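Acyl-CoA thioesterase II TesB2 (Mycobacterium marinum, PDB 3U0A) probably hydrolyses fatty acyl-CoA thioesters to free fatty acids and coenzyme A, as a member of the hot-dog-fold acyl-CoA thioesterases. Local coordinates at residues Q34-G39 / S197-L202; P124-P129 / Q173-H178; E151-I156 / R177-L182; M225-G230 / L264-M269. All blocks are in the same frame, centred on the assembly; numbering follows the deposited sequence.

Contact 1 of 4, residues Q34-G39 / S197-L202; sequences QRTFGG and SDLTLL
D198 and G39 are joined by a water. It donates to D198 OD2 and to G39 O, 3.0 Å from each. The other carboxylate oxygen, OD1 of D198, is hydrogen-bonded to H223 ND1 on strand 217-227. D198 is therefore held from two directions. G39 has no side chain, and this lets the helices come close: its CA lies 3.9 Å from D198 OD2 and 4.1 Å from D198 CB. R35 reaches along the carbonyls of D198 and L199. Its CG is turned away from its own backbone N (chi1 -150°) and sits 3.3 Å from D198 O. The chain then bends at chi3. This carries the guanidinium past both carbonyls, which it meets obliquely. L202 CB lies over one guanidinium face, 4.0 Å from R35 NH2. The L199 side chain starts away from helix 34-51, but CD2 reaches back. It packs 3.9 Å from T36 CA and close to the carbonyl oxygen of R35. Apart from the water bridge, the two segments meet through such packing. The contact joins the start of helix 34-51 to the C-terminal part of helix 186-200. One helix belongs to each hot-dog domain, consistent with the double hot-dog fold of type II acyl-CoA thioesterases. D198 of helix 186-200 and L202 just after it rest on strands 217-227 and 264-275, while R35 touches V218.

Contact 2 of 4, residues P124-P129 / Q173-H178; sequences PAAPPP and QVWFRH. With SO4 (sulfate ion), chain C.
W175 sets its CG anti to its own carbonyl carbon (chi1 -73°), and a chi2 of 96° turns the indole broadside to P129 of the proline-rich loop. P129 crosses one face of it. Its CD lies almost over the ring centre, 4.0 Å from the centroid of the six-membered ring of W175, which makes a CH-pi contact. P129 CB lies by the five-membered ring, 4.0 Å from W175 CG. The indole N-H is used as well. W175 NE1 donates to P127 O at 3.1 Å, but the bond is bent (131° at the hydrogen) and weak. A126 CB meets the ring obliquely, 4.3 Å from W175 CZ2. Two residues back along the strand, the extended Q173 slides past P124 in the opposite direction. Its NE2 is 4.0 Å from P124 CG and is hydrogen-bonded to D240. Two residues further along the strand from W175, R177 meets a sulfate ion, probably from the crystallisation liquor, edge-on. Its NH2 donates to sulfate O3 at 3.2 Å, and two weak bonds come from NH1. P129 O is bonded to R155 on the adjoining strand. The loop, which follows strand 119-120, thus covers strand 171-178 of the second hot-dog domain. Its four prolines have no backbone N-H, and the strand is already paired on both sides, so the loop packs on the side chains of Q173 and W175.

Contact 3 of 4, residues E151-I156 / R177-L182; sequences EWDVRI and RHRDPL. With SO4 (sulfate ion), chain C.
H178 NE2 donates to E151 OE1 at 2.8 Å, with 162° at the hydrogen. The oxygen lies close to the imidazole plane, but the imidazole approaches it from above the carboxylate plane. H178 CG stands anti to the backbone N (chi1 -165°), which puts the ring beside E151 and W152. At the other nitrogen, H178 ND1 donates to D180 O at 2.6 Å, again in the ring plane. Bonds at both nitrogens fix the rotation of the ring. E151 OE1 also has weak bonds from A6 N and I7 N at the first modelled residues. The backbone adds its own links. D153 N bonds R177 O at 2.8 Å, almost straight, and R177 N returns to D153 O. Beyond this ladder, R179 N donates to E151 O, also at 2.8 Å. D153 splits its carboxylate between two arginines: OD2 makes a salt bridge with R179 NE at 3.1 Å, and OD1 makes one with R155 NH2 at 3.0 Å. R179 NH1 has a further partner in E150 O. On the sheet face opposite D153 and R177, H178 turns an edge to the face of W152, a T-shaped pair with centroids 5.0 Å apart and planes at 89°. L182 CD2 lies over one face of the imidazole and E151 O over the opposite one. W152 rests in turn on A192 and M196 of helix 186-200. The strands are antiparallel, D153-R177 the hydrogen-bonded pair and W152-H178 the non-hydrogen-bonded one. Strand 152-156, outermost within the chain, borders the helix-backed sheet of the second hot-dog unit, and a His-carboxylate bond closes the end where strand 171-178 runs out.

Contact 4 of 4, residues M225-G230 / L264-M269; sequences MWFMRG and LVAAVM
M225 and V268 face the same way from neighbouring antiparallel strands of the hot-dog sheet. Their side chains run alongside each other, M225 CG 3.8 Å from V268 CG2. They point to helix 186-200, as does F227, whose ring A266 CB meets obliquely. Farther back on strand 264-275, V265 and A266 form a classic beta bulge opposite I257 of strand 250-259. W226 goes to the other face. Its ring edge is near the backbone of A267 and M269, and CE3 lies 4.2 Å from A267 CB. The indole NE1 is bonded to D222 of the second subunit, and A267 packs on L252 of that subunit. This face of the sheet thus forms part of the contact with the second subunit. The W226-A267 pair is hydrogen-bonded both ways, with W226 N 3.0 Å from A267 O. Past it strand 217-227 ends, and V265 O takes M228 N at 2.9 Å and, weakly, R229 N at 3.3 Å. M228 bends at chi2 (113°) and chi3. This folds its CE across L264, 3.3 Å from L264 CG, a tight approach, while SD lies near A267. R229 runs out extended from CG to NE, and the edge of its guanidinium meets L264 O. Its NH1 is also held by S245 OG of the second subunit. The same NH1 donates to L264 O at 2.7 Å, from 27° off the carbonyl plane.

Contacts 2 and 3 share R177 and H178 on strand 171-178. Their centres are 12 Å apart, and they are tied by bonds from R155 to W175 and P129. Along the chain both are nested inside the loop closed by contact 1, while contact 4 follows in series. Contacts 1 and 4 have centres 17 Å apart and touch, S197, D198 and L201 packing on M225 and V268. Helix 186-200 packs on both helix 34-51 and the strands of contact 4. Contacts 2 and 3 are centred about 17 and 16 Å from the chain centre, against 7 and 10 Å for contacts 1 and 4. Contact 1 joins the two hot-dog domains, and contact 4 reaches the second subunit.

Contact 1 of 4, residues Q34-G39 / S197-L202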
# COMPACT_ATOMS: atom_id res chain seq x y z
N GLN A 34 -0.44 -13.18 -18.42
CA GLN A 34 0.65 -12.28 -17.96
C GLN A 34 0.57 -12.03 -16.44
O GLN A 34 1.59 -11.85 -15.75
CB GLN A 34 0.65 -10.96 -18.80
CG GLN A 34 1.48 -9.76 -18.26
CD GLN A 34 2.98 -10.02 -18.19
OE1 GLN A 34 3.55 -10.21 -17.10
NE2 GLN A 34 3.64 -10.01 -19.36
N ARG A 35 -0.67 -12.02 -15.94
CA ARG A 35 -0.93 -11.85 -14.51
C ARG A 35 -0.26 -13.00 -13.71
O ARG A 35 0.24 -12.78 -12.61
CB ARG A 35 -2.44 -11.80 -14.26
CG ARG A 35 -2.86 -10.97 -13.06
CD ARG A 35 -4.39 -10.91 -12.93
NE ARG A 35 -4.97 -9.64 -13.40
CZ ARG A 35 -6.26 -9.45 -13.67
NH1 ARG A 35 -7.16 -10.43 -13.52
NH2 ARG A 35 -6.68 -8.26 -14.10
N THR A 36 -0.24 -14.20 -14.31
CA THR A 36 0.40 -15.39 -13.71
C THR A 36 1.93 -15.25 -13.59
O THR A 36 2.51 -15.55 -12.54
CB THR A 36 0.09 -16.66 -14.54
OG1 THR A 36 -1.29 -17.02 -14.35
CG2 THR A 36 0.99 -17.83 -14.17
N PHE A 37 2.58 -14.83 -14.68
CA PHE A 37 4.00 -14.58 -14.66
C PHE A 37 4.34 -13.47 -13.65
O PHE A 37 5.25 -13.63 -12.86
CB PHE A 37 4.51 -14.23 -16.06
CG PHE A 37 6.01 -14.15 -16.14
CD1 PHE A 37 6.80 -15.23 -15.81
CD2 PHE A 37 6.63 -12.98 -16.51
CE1 PHE A 37 8.21 -15.16 -15.89
CE2 PHE A 37 8.02 -12.90 -16.61
CZ PHE A 37 8.81 -13.99 -16.30
N GLY A 38 3.62 -12.37 -13.68
CA GLY A 38 3.82 -11.31 -12.69
C GLY A 38 3.73 -11.77 -11.24
O GLY A 38 4.57 -11.42 -10.45
N GLY A 39 2.73 -12.59 -10.91
CA GLY A 39 2.59 -13.10 -9.55
C GLY A 39 3.72 -14.01 -9.11
O GLY A 39 4.13 -13.97 -7.96
N SER A 197 -3.85 -13.46 -4.51
CA SER A 197 -4.28 -12.05 -4.57
C SER A 197 -3.81 -11.40 -5.88
O SER A 197 -4.58 -10.79 -6.60
CB SER A 197 -3.79 -11.24 -3.36
OG SER A 197 -3.96 -9.84 -3.55
N ASP A 198 -2.56 -11.59 -6.21
CA ASP A 198 -2.10 -11.11 -7.50
C ASP A 198 -2.91 -11.64 -8.71
O ASP A 198 -2.93 -10.98 -9.74
CB ASP A 198 -0.59 -11.37 -7.68
CG ASP A 198 0.27 -10.37 -6.91
OD1 ASP A 198 -0.27 -9.31 -6.52
OD2 ASP A 198 1.47 -10.65 -6.68
N LEU A 199 -3.57 -12.81 -8.57
CA LEU A 199 -4.42 -13.37 -9.64
C LEU A 199 -5.83 -12.88 -9.58
O LEU A 199 -6.50 -12.89 -10.60
CB LEU A 199 -4.49 -14.90 -9.62
CG LEU A 199 -3.18 -15.66 -9.76
CD1 LEU A 199 -3.40 -17.14 -10.02
CD2 LEU A 199 -2.28 -15.06 -10.84
N THR A 200 -6.30 -12.46 -8.41
CA THR A 200 -7.76 -12.26 -8.20
C THR A 200 -8.24 -10.90 -7.78
O THR A 200 -9.36 -10.59 -8.06
CB THR A 200 -8.31 -13.24 -7.16
OG1 THR A 200 -7.74 -12.92 -5.88
CG2 THR A 200 -7.97 -14.64 -7.55
N LEU A 201 -7.45 -10.09 -7.11
CA LEU A 201 -7.98 -8.80 -6.61
C LEU A 201 -8.41 -7.81 -7.67
O LEU A 201 -9.46 -7.27 -7.55
CB LEU A 201 -7.02 -8.10 -5.66
CG LEU A 201 -7.53 -6.85 -4.95
CD1 LEU A 201 -8.76 -7.11 -4.11
CD2 LEU A 201 -6.40 -6.33 -4.08
N LEU A 202 -7.62 -7.60 -8.71
CA LEU A 202 -7.91 -6.54 -9.67
C LEU A 202 -9.21 -6.77 -10.44
O LEU A 202 -9.80 -5.82 -11.00
CB LEU A 202 -6.72 -6.31 -10.63
CG LEU A 202 -5.63 -5.36 -10.10
CD1 LEU A 202 -4.39 -5.32 -11.02
CD2 LEU A 202 -6.19 -3.96 -9.87
O HOH W 1 3.07 -12.83 -5.41

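Contact 2 of 4, residues P124-P129 / Q173-H178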
# COMPACT_ATOMS: atom_id res chain seq x y z
N PRO A 124 -16.79 -9.82 7.88
CA PRO A 124 -18.08 -9.51 7.29
C PRO A 124 -18.95 -10.75 7.16
O PRO A 124 -18.44 -11.88 7.09
CB PRO A 124 -17.74 -8.97 5.90
CG PRO A 124 -16.48 -9.66 5.58
CD PRO A 124 -15.72 -9.75 6.88
N ALA A 125 -20.27 -10.52 7.18
CA ALA A 125 -21.22 -11.55 6.91
C ALA A 125 -20.99 -12.04 5.49
O ALA A 125 -21.14 -11.29 4.52
CB ALA A 125 -22.65 -11.03 7.07
N ALA A 126 -20.56 -13.29 5.38
CA ALA A 126 -20.50 -13.98 4.11
C ALA A 126 -21.20 -15.32 4.32
O ALA A 126 -21.43 -15.75 5.48
CB ALA A 126 -19.06 -14.17 3.65
N PRO A 127 -21.63 -15.95 3.23
CA PRO A 127 -22.21 -17.25 3.39
C PRO A 127 -21.07 -18.25 3.44
O PRO A 127 -19.99 -17.95 2.93
CB PRO A 127 -23.07 -17.42 2.13
CG PRO A 127 -22.49 -16.49 1.14
CD PRO A 127 -21.91 -15.36 1.91
N PRO A 128 -21.29 -19.42 4.07
CA PRO A 128 -20.20 -20.37 4.08
C PRO A 128 -19.82 -20.82 2.66
O PRO A 128 -20.64 -20.72 1.75
CB PRO A 128 -20.74 -21.53 4.91
CG PRO A 128 -21.73 -20.91 5.82
CD PRO A 128 -22.32 -19.75 5.07
N PRO A 129 -18.59 -21.29 2.47
CA PRO A 129 -18.20 -21.75 1.12
C PRO A 129 -18.94 -23.00 0.67
O PRO A 129 -19.18 -23.19 -0.52
CB PRO A 129 -16.71 -22.05 1.27
CG PRO A 129 -16.52 -22.33 2.74
CD PRO A 129 -17.51 -21.47 3.46
N GLN A 173 -16.62 -10.71 -3.09
CA GLN A 173 -16.16 -11.67 -2.10
C GLN A 173 -15.88 -13.02 -2.72
O GLN A 173 -16.73 -13.57 -3.42
CB GLN A 173 -17.16 -11.77 -0.95
CG GLN A 173 -16.99 -10.62 0.02
CD GLN A 173 -18.18 -10.40 0.92
OE1 GLN A 173 -19.22 -11.04 0.76
NE2 GLN A 173 -18.03 -9.49 1.89
N VAL A 174 -14.67 -13.53 -2.45
CA VAL A 174 -14.23 -14.84 -2.94
C VAL A 174 -13.64 -15.71 -1.83
O VAL A 174 -12.80 -15.25 -1.07
CB VAL A 174 -13.16 -14.70 -4.04
CG1 VAL A 174 -12.97 -16.03 -4.74
CG2 VAL A 174 -13.57 -13.64 -5.05
N TRP A 175 -14.08 -16.96 -1.76
CA TRP A 175 -13.43 -17.93 -0.88
C TRP A 175 -12.46 -18.74 -1.66
O TRP A 175 -12.74 -19.19 -2.75
CB TRP A 175 -14.44 -18.90 -0.32
CG TRP A 175 -15.35 -18.37 0.73
CD1 TRP A 175 -16.62 -17.88 0.57
CD2 TRP A 175 -15.11 -18.33 2.17
NE1 TRP A 175 -17.16 -17.52 1.77
CE2 TRP A 175 -16.30 -17.77 2.77
CE3 TRP A 175 -14.06 -18.70 2.98
CZ2 TRP A 175 -16.42 -17.59 4.13
CZ3 TRP A 175 -14.17 -18.49 4.35
CH2 TRP A 175 -15.33 -17.95 4.92
N PHE A 176 -11.30 -18.98 -1.09
CA PHE A 176 -10.29 -19.77 -1.76
C PHE A 176 -9.55 -20.66 -0.80
O PHE A 176 -9.45 -20.36 0.39
CB PHE A 176 -9.30 -18.91 -2.61
CG PHE A 176 -8.45 -17.93 -1.80
CD1 PHE A 176 -7.09 -18.18 -1.54
CD2 PHE A 176 -8.97 -16.70 -1.36
CE1 PHE A 176 -6.30 -17.25 -0.84
CE2 PHE A 176 -8.18 -15.79 -0.63
CZ PHE A 176 -6.84 -16.07 -0.38
N ARG A 177 -9.02 -21.75 -1.33
CA ARG A 177 -8.37 -22.76 -0.54
C ARG A 177 -7.53 -23.62 -1.50
O ARG A 177 -8.02 -24.02 -2.55
CB ARG A 177 -9.44 -23.59 0.18
CG ARG A 177 -8.92 -24.87 0.79
CD ARG A 177 -10.01 -25.67 1.52
NE ARG A 177 -10.85 -26.47 0.66
CZ ARG A 177 -11.72 -27.39 1.08
NH1 ARG A 177 -11.89 -27.64 2.39
NH2 ARG A 177 -12.45 -28.07 0.20
N HIS A 178 -6.29 -23.90 -1.11
CA HIS A 178 -5.45 -24.88 -1.79
C HIS A 178 -6.03 -26.26 -1.52
O HIS A 178 -6.20 -26.64 -0.36
CB HIS A 178 -4.00 -24.80 -1.31
CG HIS A 178 -3.01 -25.53 -2.22
ND1 HIS A 178 -2.64 -26.81 -2.02
CD2 HIS A 178 -2.36 -25.12 -3.38
CE1 HIS A 178 -1.79 -27.20 -2.98
NE2 HIS A 178 -1.62 -26.18 -3.81
S SO4 C . -14.19 -30.61 2.98
O1 SO4 C . -13.91 -29.67 4.12
O2 SO4 C . -15.46 -30.28 2.25
O3 SO4 C . -13.07 -30.63 1.98
O4 SO4 C . -14.30 -31.98 3.57

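Contact 3 of 4, residues E151-I156 / R177-L182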
# COMPACT_ATOMS: atom_id res chain seq x y z
N GLU A 151 -5.16 -26.08 -8.85
CA GLU A 151 -4.71 -26.46 -7.47
C GLU A 151 -5.68 -26.00 -6.40
O GLU A 151 -5.60 -26.45 -5.27
CB GLU A 151 -3.37 -25.81 -7.12
CG GLU A 151 -2.12 -26.33 -7.80
CD GLU A 151 -0.88 -25.53 -7.38
OE1 GLU A 151 -0.34 -25.78 -6.25
OE2 GLU A 151 -0.48 -24.61 -8.16
N TRP A 152 -6.57 -25.08 -6.78
CA TRP A 152 -7.36 -24.31 -5.83
C TRP A 152 -8.83 -24.53 -5.99
O TRP A 152 -9.34 -24.84 -7.04
CB TRP A 152 -7.09 -22.82 -6.03
CG TRP A 152 -5.65 -22.43 -5.92
CD1 TRP A 152 -4.70 -22.39 -6.93
CD2 TRP A 152 -4.94 -22.01 -4.72
NE1 TRP A 152 -3.50 -21.97 -6.43
CE2 TRP A 152 -3.58 -21.74 -5.12
CE3 TRP A 152 -5.30 -21.85 -3.41
CZ2 TRP A 152 -2.63 -21.31 -4.22
CZ3 TRP A 152 -4.34 -21.42 -2.51
CH2 TRP A 152 -3.03 -21.16 -2.90
N ASP A 153 -9.50 -24.33 -4.87
CA ASP A 153 -10.90 -24.23 -4.76
C ASP A 153 -11.25 -22.77 -4.67
O ASP A 153 -10.73 -22.07 -3.82
CB ASP A 153 -11.31 -24.88 -3.45
CG ASP A 153 -12.04 -26.14 -3.64
OD1 ASP A 153 -13.29 -26.07 -3.54
OD2 ASP A 153 -11.39 -27.18 -3.90
N VAL A 154 -12.15 -22.32 -5.53
CA VAL A 154 -12.46 -20.90 -5.58
C VAL A 154 -13.96 -20.70 -5.67
O VAL A 154 -14.59 -21.30 -6.53
CB VAL A 154 -11.78 -20.25 -6.78
CG1 VAL A 154 -11.88 -18.75 -6.68
CG2 VAL A 154 -10.32 -20.72 -6.87
N ARG A 155 -14.54 -19.90 -4.78
CA ARG A 155 -16.01 -19.81 -4.74
C ARG A 155 -16.38 -18.37 -4.58
O ARG A 155 -15.97 -17.74 -3.60
CB ARG A 155 -16.57 -20.66 -3.61
CG ARG A 155 -16.18 -22.12 -3.73
CD ARG A 155 -16.96 -23.08 -2.84
NE ARG A 155 -16.32 -24.40 -2.93
CZ ARG A 155 -16.68 -25.50 -2.28
NH1 ARG A 155 -17.72 -25.52 -1.45
NH2 ARG A 155 -15.98 -26.62 -2.46
N ILE A 156 -17.13 -17.85 -5.55
CA ILE A 156 -17.37 -16.42 -5.69
C ILE A 156 -18.73 -16.11 -5.15
O ILE A 156 -19.72 -16.63 -5.64
CB ILE A 156 -17.23 -15.96 -7.17
CG1 ILE A 156 -15.93 -16.58 -7.75
CG2 ILE A 156 -17.21 -14.43 -7.29
CD1 ILE A 156 -15.24 -15.79 -8.86
N ARG A 177 -9.02 -21.75 -1.33
CA ARG A 177 -8.37 -22.76 -0.54
C ARG A 177 -7.53 -23.62 -1.50
O ARG A 177 -8.02 -24.02 -2.55
CB ARG A 177 -9.44 -23.59 0.18
CG ARG A 177 -8.92 -24.87 0.79
CD ARG A 177 -10.01 -25.67 1.52
NE ARG A 177 -10.85 -26.47 0.66
CZ ARG A 177 -11.72 -27.39 1.08
NH1 ARG A 177 -11.89 -27.64 2.39
NH2 ARG A 177 -12.45 -28.07 0.20
N HIS A 178 -6.29 -23.90 -1.11
CA HIS A 178 -5.45 -24.88 -1.79
C HIS A 178 -6.03 -26.26 -1.52
O HIS A 178 -6.20 -26.64 -0.36
CB HIS A 178 -4.00 -24.80 -1.31
CG HIS A 178 -3.01 -25.53 -2.22
ND1 HIS A 178 -2.64 -26.81 -2.02
CD2 HIS A 178 -2.36 -25.12 -3.38
CE1 HIS A 178 -1.79 -27.20 -2.98
NE2 HIS A 178 -1.62 -26.18 -3.81
N ARG A 179 -6.34 -27.00 -2.58
CA ARG A 179 -6.98 -28.31 -2.49
C ARG A 179 -6.22 -29.32 -1.64
O ARG A 179 -6.79 -30.00 -0.81
CB ARG A 179 -7.15 -28.91 -3.89
CG ARG A 179 -8.56 -28.86 -4.43
CD ARG A 179 -8.62 -28.89 -5.96
NE ARG A 179 -9.94 -28.39 -6.39
CZ ARG A 179 -10.18 -27.56 -7.43
NH1 ARG A 179 -9.19 -27.11 -8.21
NH2 ARG A 179 -11.43 -27.16 -7.69
N ASP A 180 -4.93 -29.43 -1.89
CA ASP A 180 -4.11 -30.46 -1.25
C ASP A 180 -3.34 -29.81 -0.13
O ASP A 180 -2.97 -28.64 -0.25
CB ASP A 180 -3.09 -31.06 -2.22
CG ASP A 180 -3.71 -31.96 -3.30
OD1 ASP A 180 -4.95 -32.18 -3.36
OD2 ASP A 180 -2.87 -32.47 -4.08
N PRO A 181 -3.06 -30.58 0.94
CA PRO A 181 -2.35 -30.07 2.10
C PRO A 181 -0.98 -29.61 1.69
O PRO A 181 -0.40 -30.19 0.77
CB PRO A 181 -2.22 -31.29 3.04
CG PRO A 181 -3.20 -32.28 2.54
CD PRO A 181 -3.34 -32.03 1.06
N LEU A 182 -0.49 -28.58 2.37
CA LEU A 182 0.77 -27.94 2.07
C LEU A 182 1.77 -28.23 3.18
O LEU A 182 1.40 -28.48 4.31
CB LEU A 182 0.55 -26.41 2.00
CG LEU A 182 -0.36 -25.90 0.88
CD1 LEU A 182 -0.95 -24.53 1.14
CD2 LEU A 182 0.44 -25.91 -0.42
S SO4 C . -14.19 -30.61 2.98
O1 SO4 C . -13.91 -29.67 4.12
O2 SO4 C . -15.46 -30.28 2.25
O3 SO4 C . -13.07 -30.63 1.98
O4 SO4 C . -14.30 -31.98 3.57

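Contact 4 of 4, residues M225-G230 / L264-M269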
# COMPACT_ATOMS: atom_id res chain seq x y z
N MET A 225 1.14 -5.10 0.49
CA MET A 225 0.54 -6.14 1.36
C MET A 225 1.05 -6.07 2.79
O MET A 225 2.16 -5.61 3.05
CB MET A 225 0.81 -7.54 0.82
CG MET A 225 0.29 -7.77 -0.59
SD MET A 225 0.67 -9.40 -1.21
CE MET A 225 0.09 -9.20 -2.92
N TRP A 226 0.20 -6.51 3.73
CA TRP A 226 0.54 -6.50 5.14
C TRP A 226 0.11 -7.79 5.72
O TRP A 226 -1.05 -8.13 5.65
CB TRP A 226 -0.13 -5.32 5.84
CG TRP A 226 0.35 -3.95 5.33
CD1 TRP A 226 1.37 -3.17 5.82
CD2 TRP A 226 -0.19 -3.19 4.23
NE1 TRP A 226 1.51 -2.02 5.12
CE2 TRP A 226 0.61 -1.97 4.14
CE3 TRP A 226 -1.22 -3.37 3.34
CZ2 TRP A 226 0.36 -1.01 3.19
CZ3 TRP A 226 -1.46 -2.38 2.37
CH2 TRP A 226 -0.68 -1.23 2.31
N PHE A 227 1.05 -8.52 6.30
CA PHE A 227 0.80 -9.88 6.76
C PHE A 227 0.74 -9.85 8.25
O PHE A 227 1.75 -9.76 8.92
CB PHE A 227 1.91 -10.82 6.27
CG PHE A 227 2.13 -10.73 4.81
CD1 PHE A 227 1.18 -11.20 3.93
CD2 PHE A 227 3.26 -10.14 4.29
CE1 PHE A 227 1.36 -11.10 2.56
CE2 PHE A 227 3.44 -10.04 2.93
CZ PHE A 227 2.49 -10.52 2.06
N MET A 228 -0.48 -9.89 8.78
CA MET A 228 -0.71 -9.60 10.20
C MET A 228 -0.70 -10.83 11.15
O MET A 228 -0.15 -10.75 12.23
CB MET A 228 -2.03 -8.84 10.37
CG MET A 228 -2.03 -7.38 9.96
SD MET A 228 -3.03 -6.93 8.50
CE MET A 228 -4.53 -7.87 8.71
N ARG A 229 -1.35 -11.93 10.78
CA ARG A 229 -1.47 -13.09 11.69
C ARG A 229 -1.26 -14.35 10.90
O ARG A 229 -1.44 -14.37 9.69
CB ARG A 229 -2.86 -13.14 12.34
CG ARG A 229 -3.11 -12.04 13.35
CD ARG A 229 -4.59 -11.88 13.62
NE ARG A 229 -4.88 -10.71 14.45
CZ ARG A 229 -5.21 -9.49 14.01
NH1 ARG A 229 -5.35 -9.21 12.71
NH2 ARG A 229 -5.40 -8.52 14.90
N GLY A 230 -0.87 -15.41 11.58
CA GLY A 230 -0.69 -16.69 10.92
C GLY A 230 -1.99 -17.30 10.44
O GLY A 230 -3.06 -17.12 11.05
N LEU A 264 -8.60 -11.91 10.98
CA LEU A 264 -8.06 -11.07 9.92
C LEU A 264 -6.55 -11.31 9.86
O LEU A 264 -5.86 -11.07 10.84
CB LEU A 264 -8.38 -9.58 10.20
CG LEU A 264 -7.70 -8.52 9.35
CD1 LEU A 264 -8.04 -8.69 7.88
CD2 LEU A 264 -8.15 -7.18 9.84
N VAL A 265 -6.07 -11.78 8.71
CA VAL A 265 -4.71 -12.29 8.59
C VAL A 265 -3.86 -11.53 7.60
O VAL A 265 -2.65 -11.57 7.74
CB VAL A 265 -4.71 -13.79 8.22
CG1 VAL A 265 -5.49 -14.58 9.27
CG2 VAL A 265 -5.32 -14.03 6.85
N ALA A 266 -4.49 -10.86 6.61
CA ALA A 266 -3.78 -9.98 5.65
C ALA A 266 -4.66 -8.88 5.01
O ALA A 266 -5.88 -9.03 4.88
CB ALA A 266 -3.07 -10.80 4.57
N ALA A 267 -4.02 -7.76 4.67
CA ALA A 267 -4.64 -6.63 3.96
C ALA A 267 -3.86 -6.40 2.70
O ALA A 267 -2.65 -6.63 2.68
CB ALA A 267 -4.63 -5.38 4.81
N VAL A 268 -4.53 -6.01 1.64
CA VAL A 268 -3.86 -5.75 0.37
C VAL A 268 -4.47 -4.54 -0.31
O VAL A 268 -5.68 -4.36 -0.28
CB VAL A 268 -3.99 -6.93 -0.64
CG1 VAL A 268 -3.31 -6.59 -1.95
CG2 VAL A 268 -3.44 -8.24 -0.07
N MET A 269 -3.62 -3.72 -0.91
CA MET A 269 -4.04 -2.71 -1.88
C MET A 269 -3.26 -2.90 -3.16
O MET A 269 -2.08 -3.18 -3.11
CB MET A 269 -3.75 -1.34 -1.34
CG MET A 269 -4.73 -0.92 -0.28
SD MET A 269 -6.01 -0.03 -1.15
CE MET A 269 -5.60 1.65 -0.71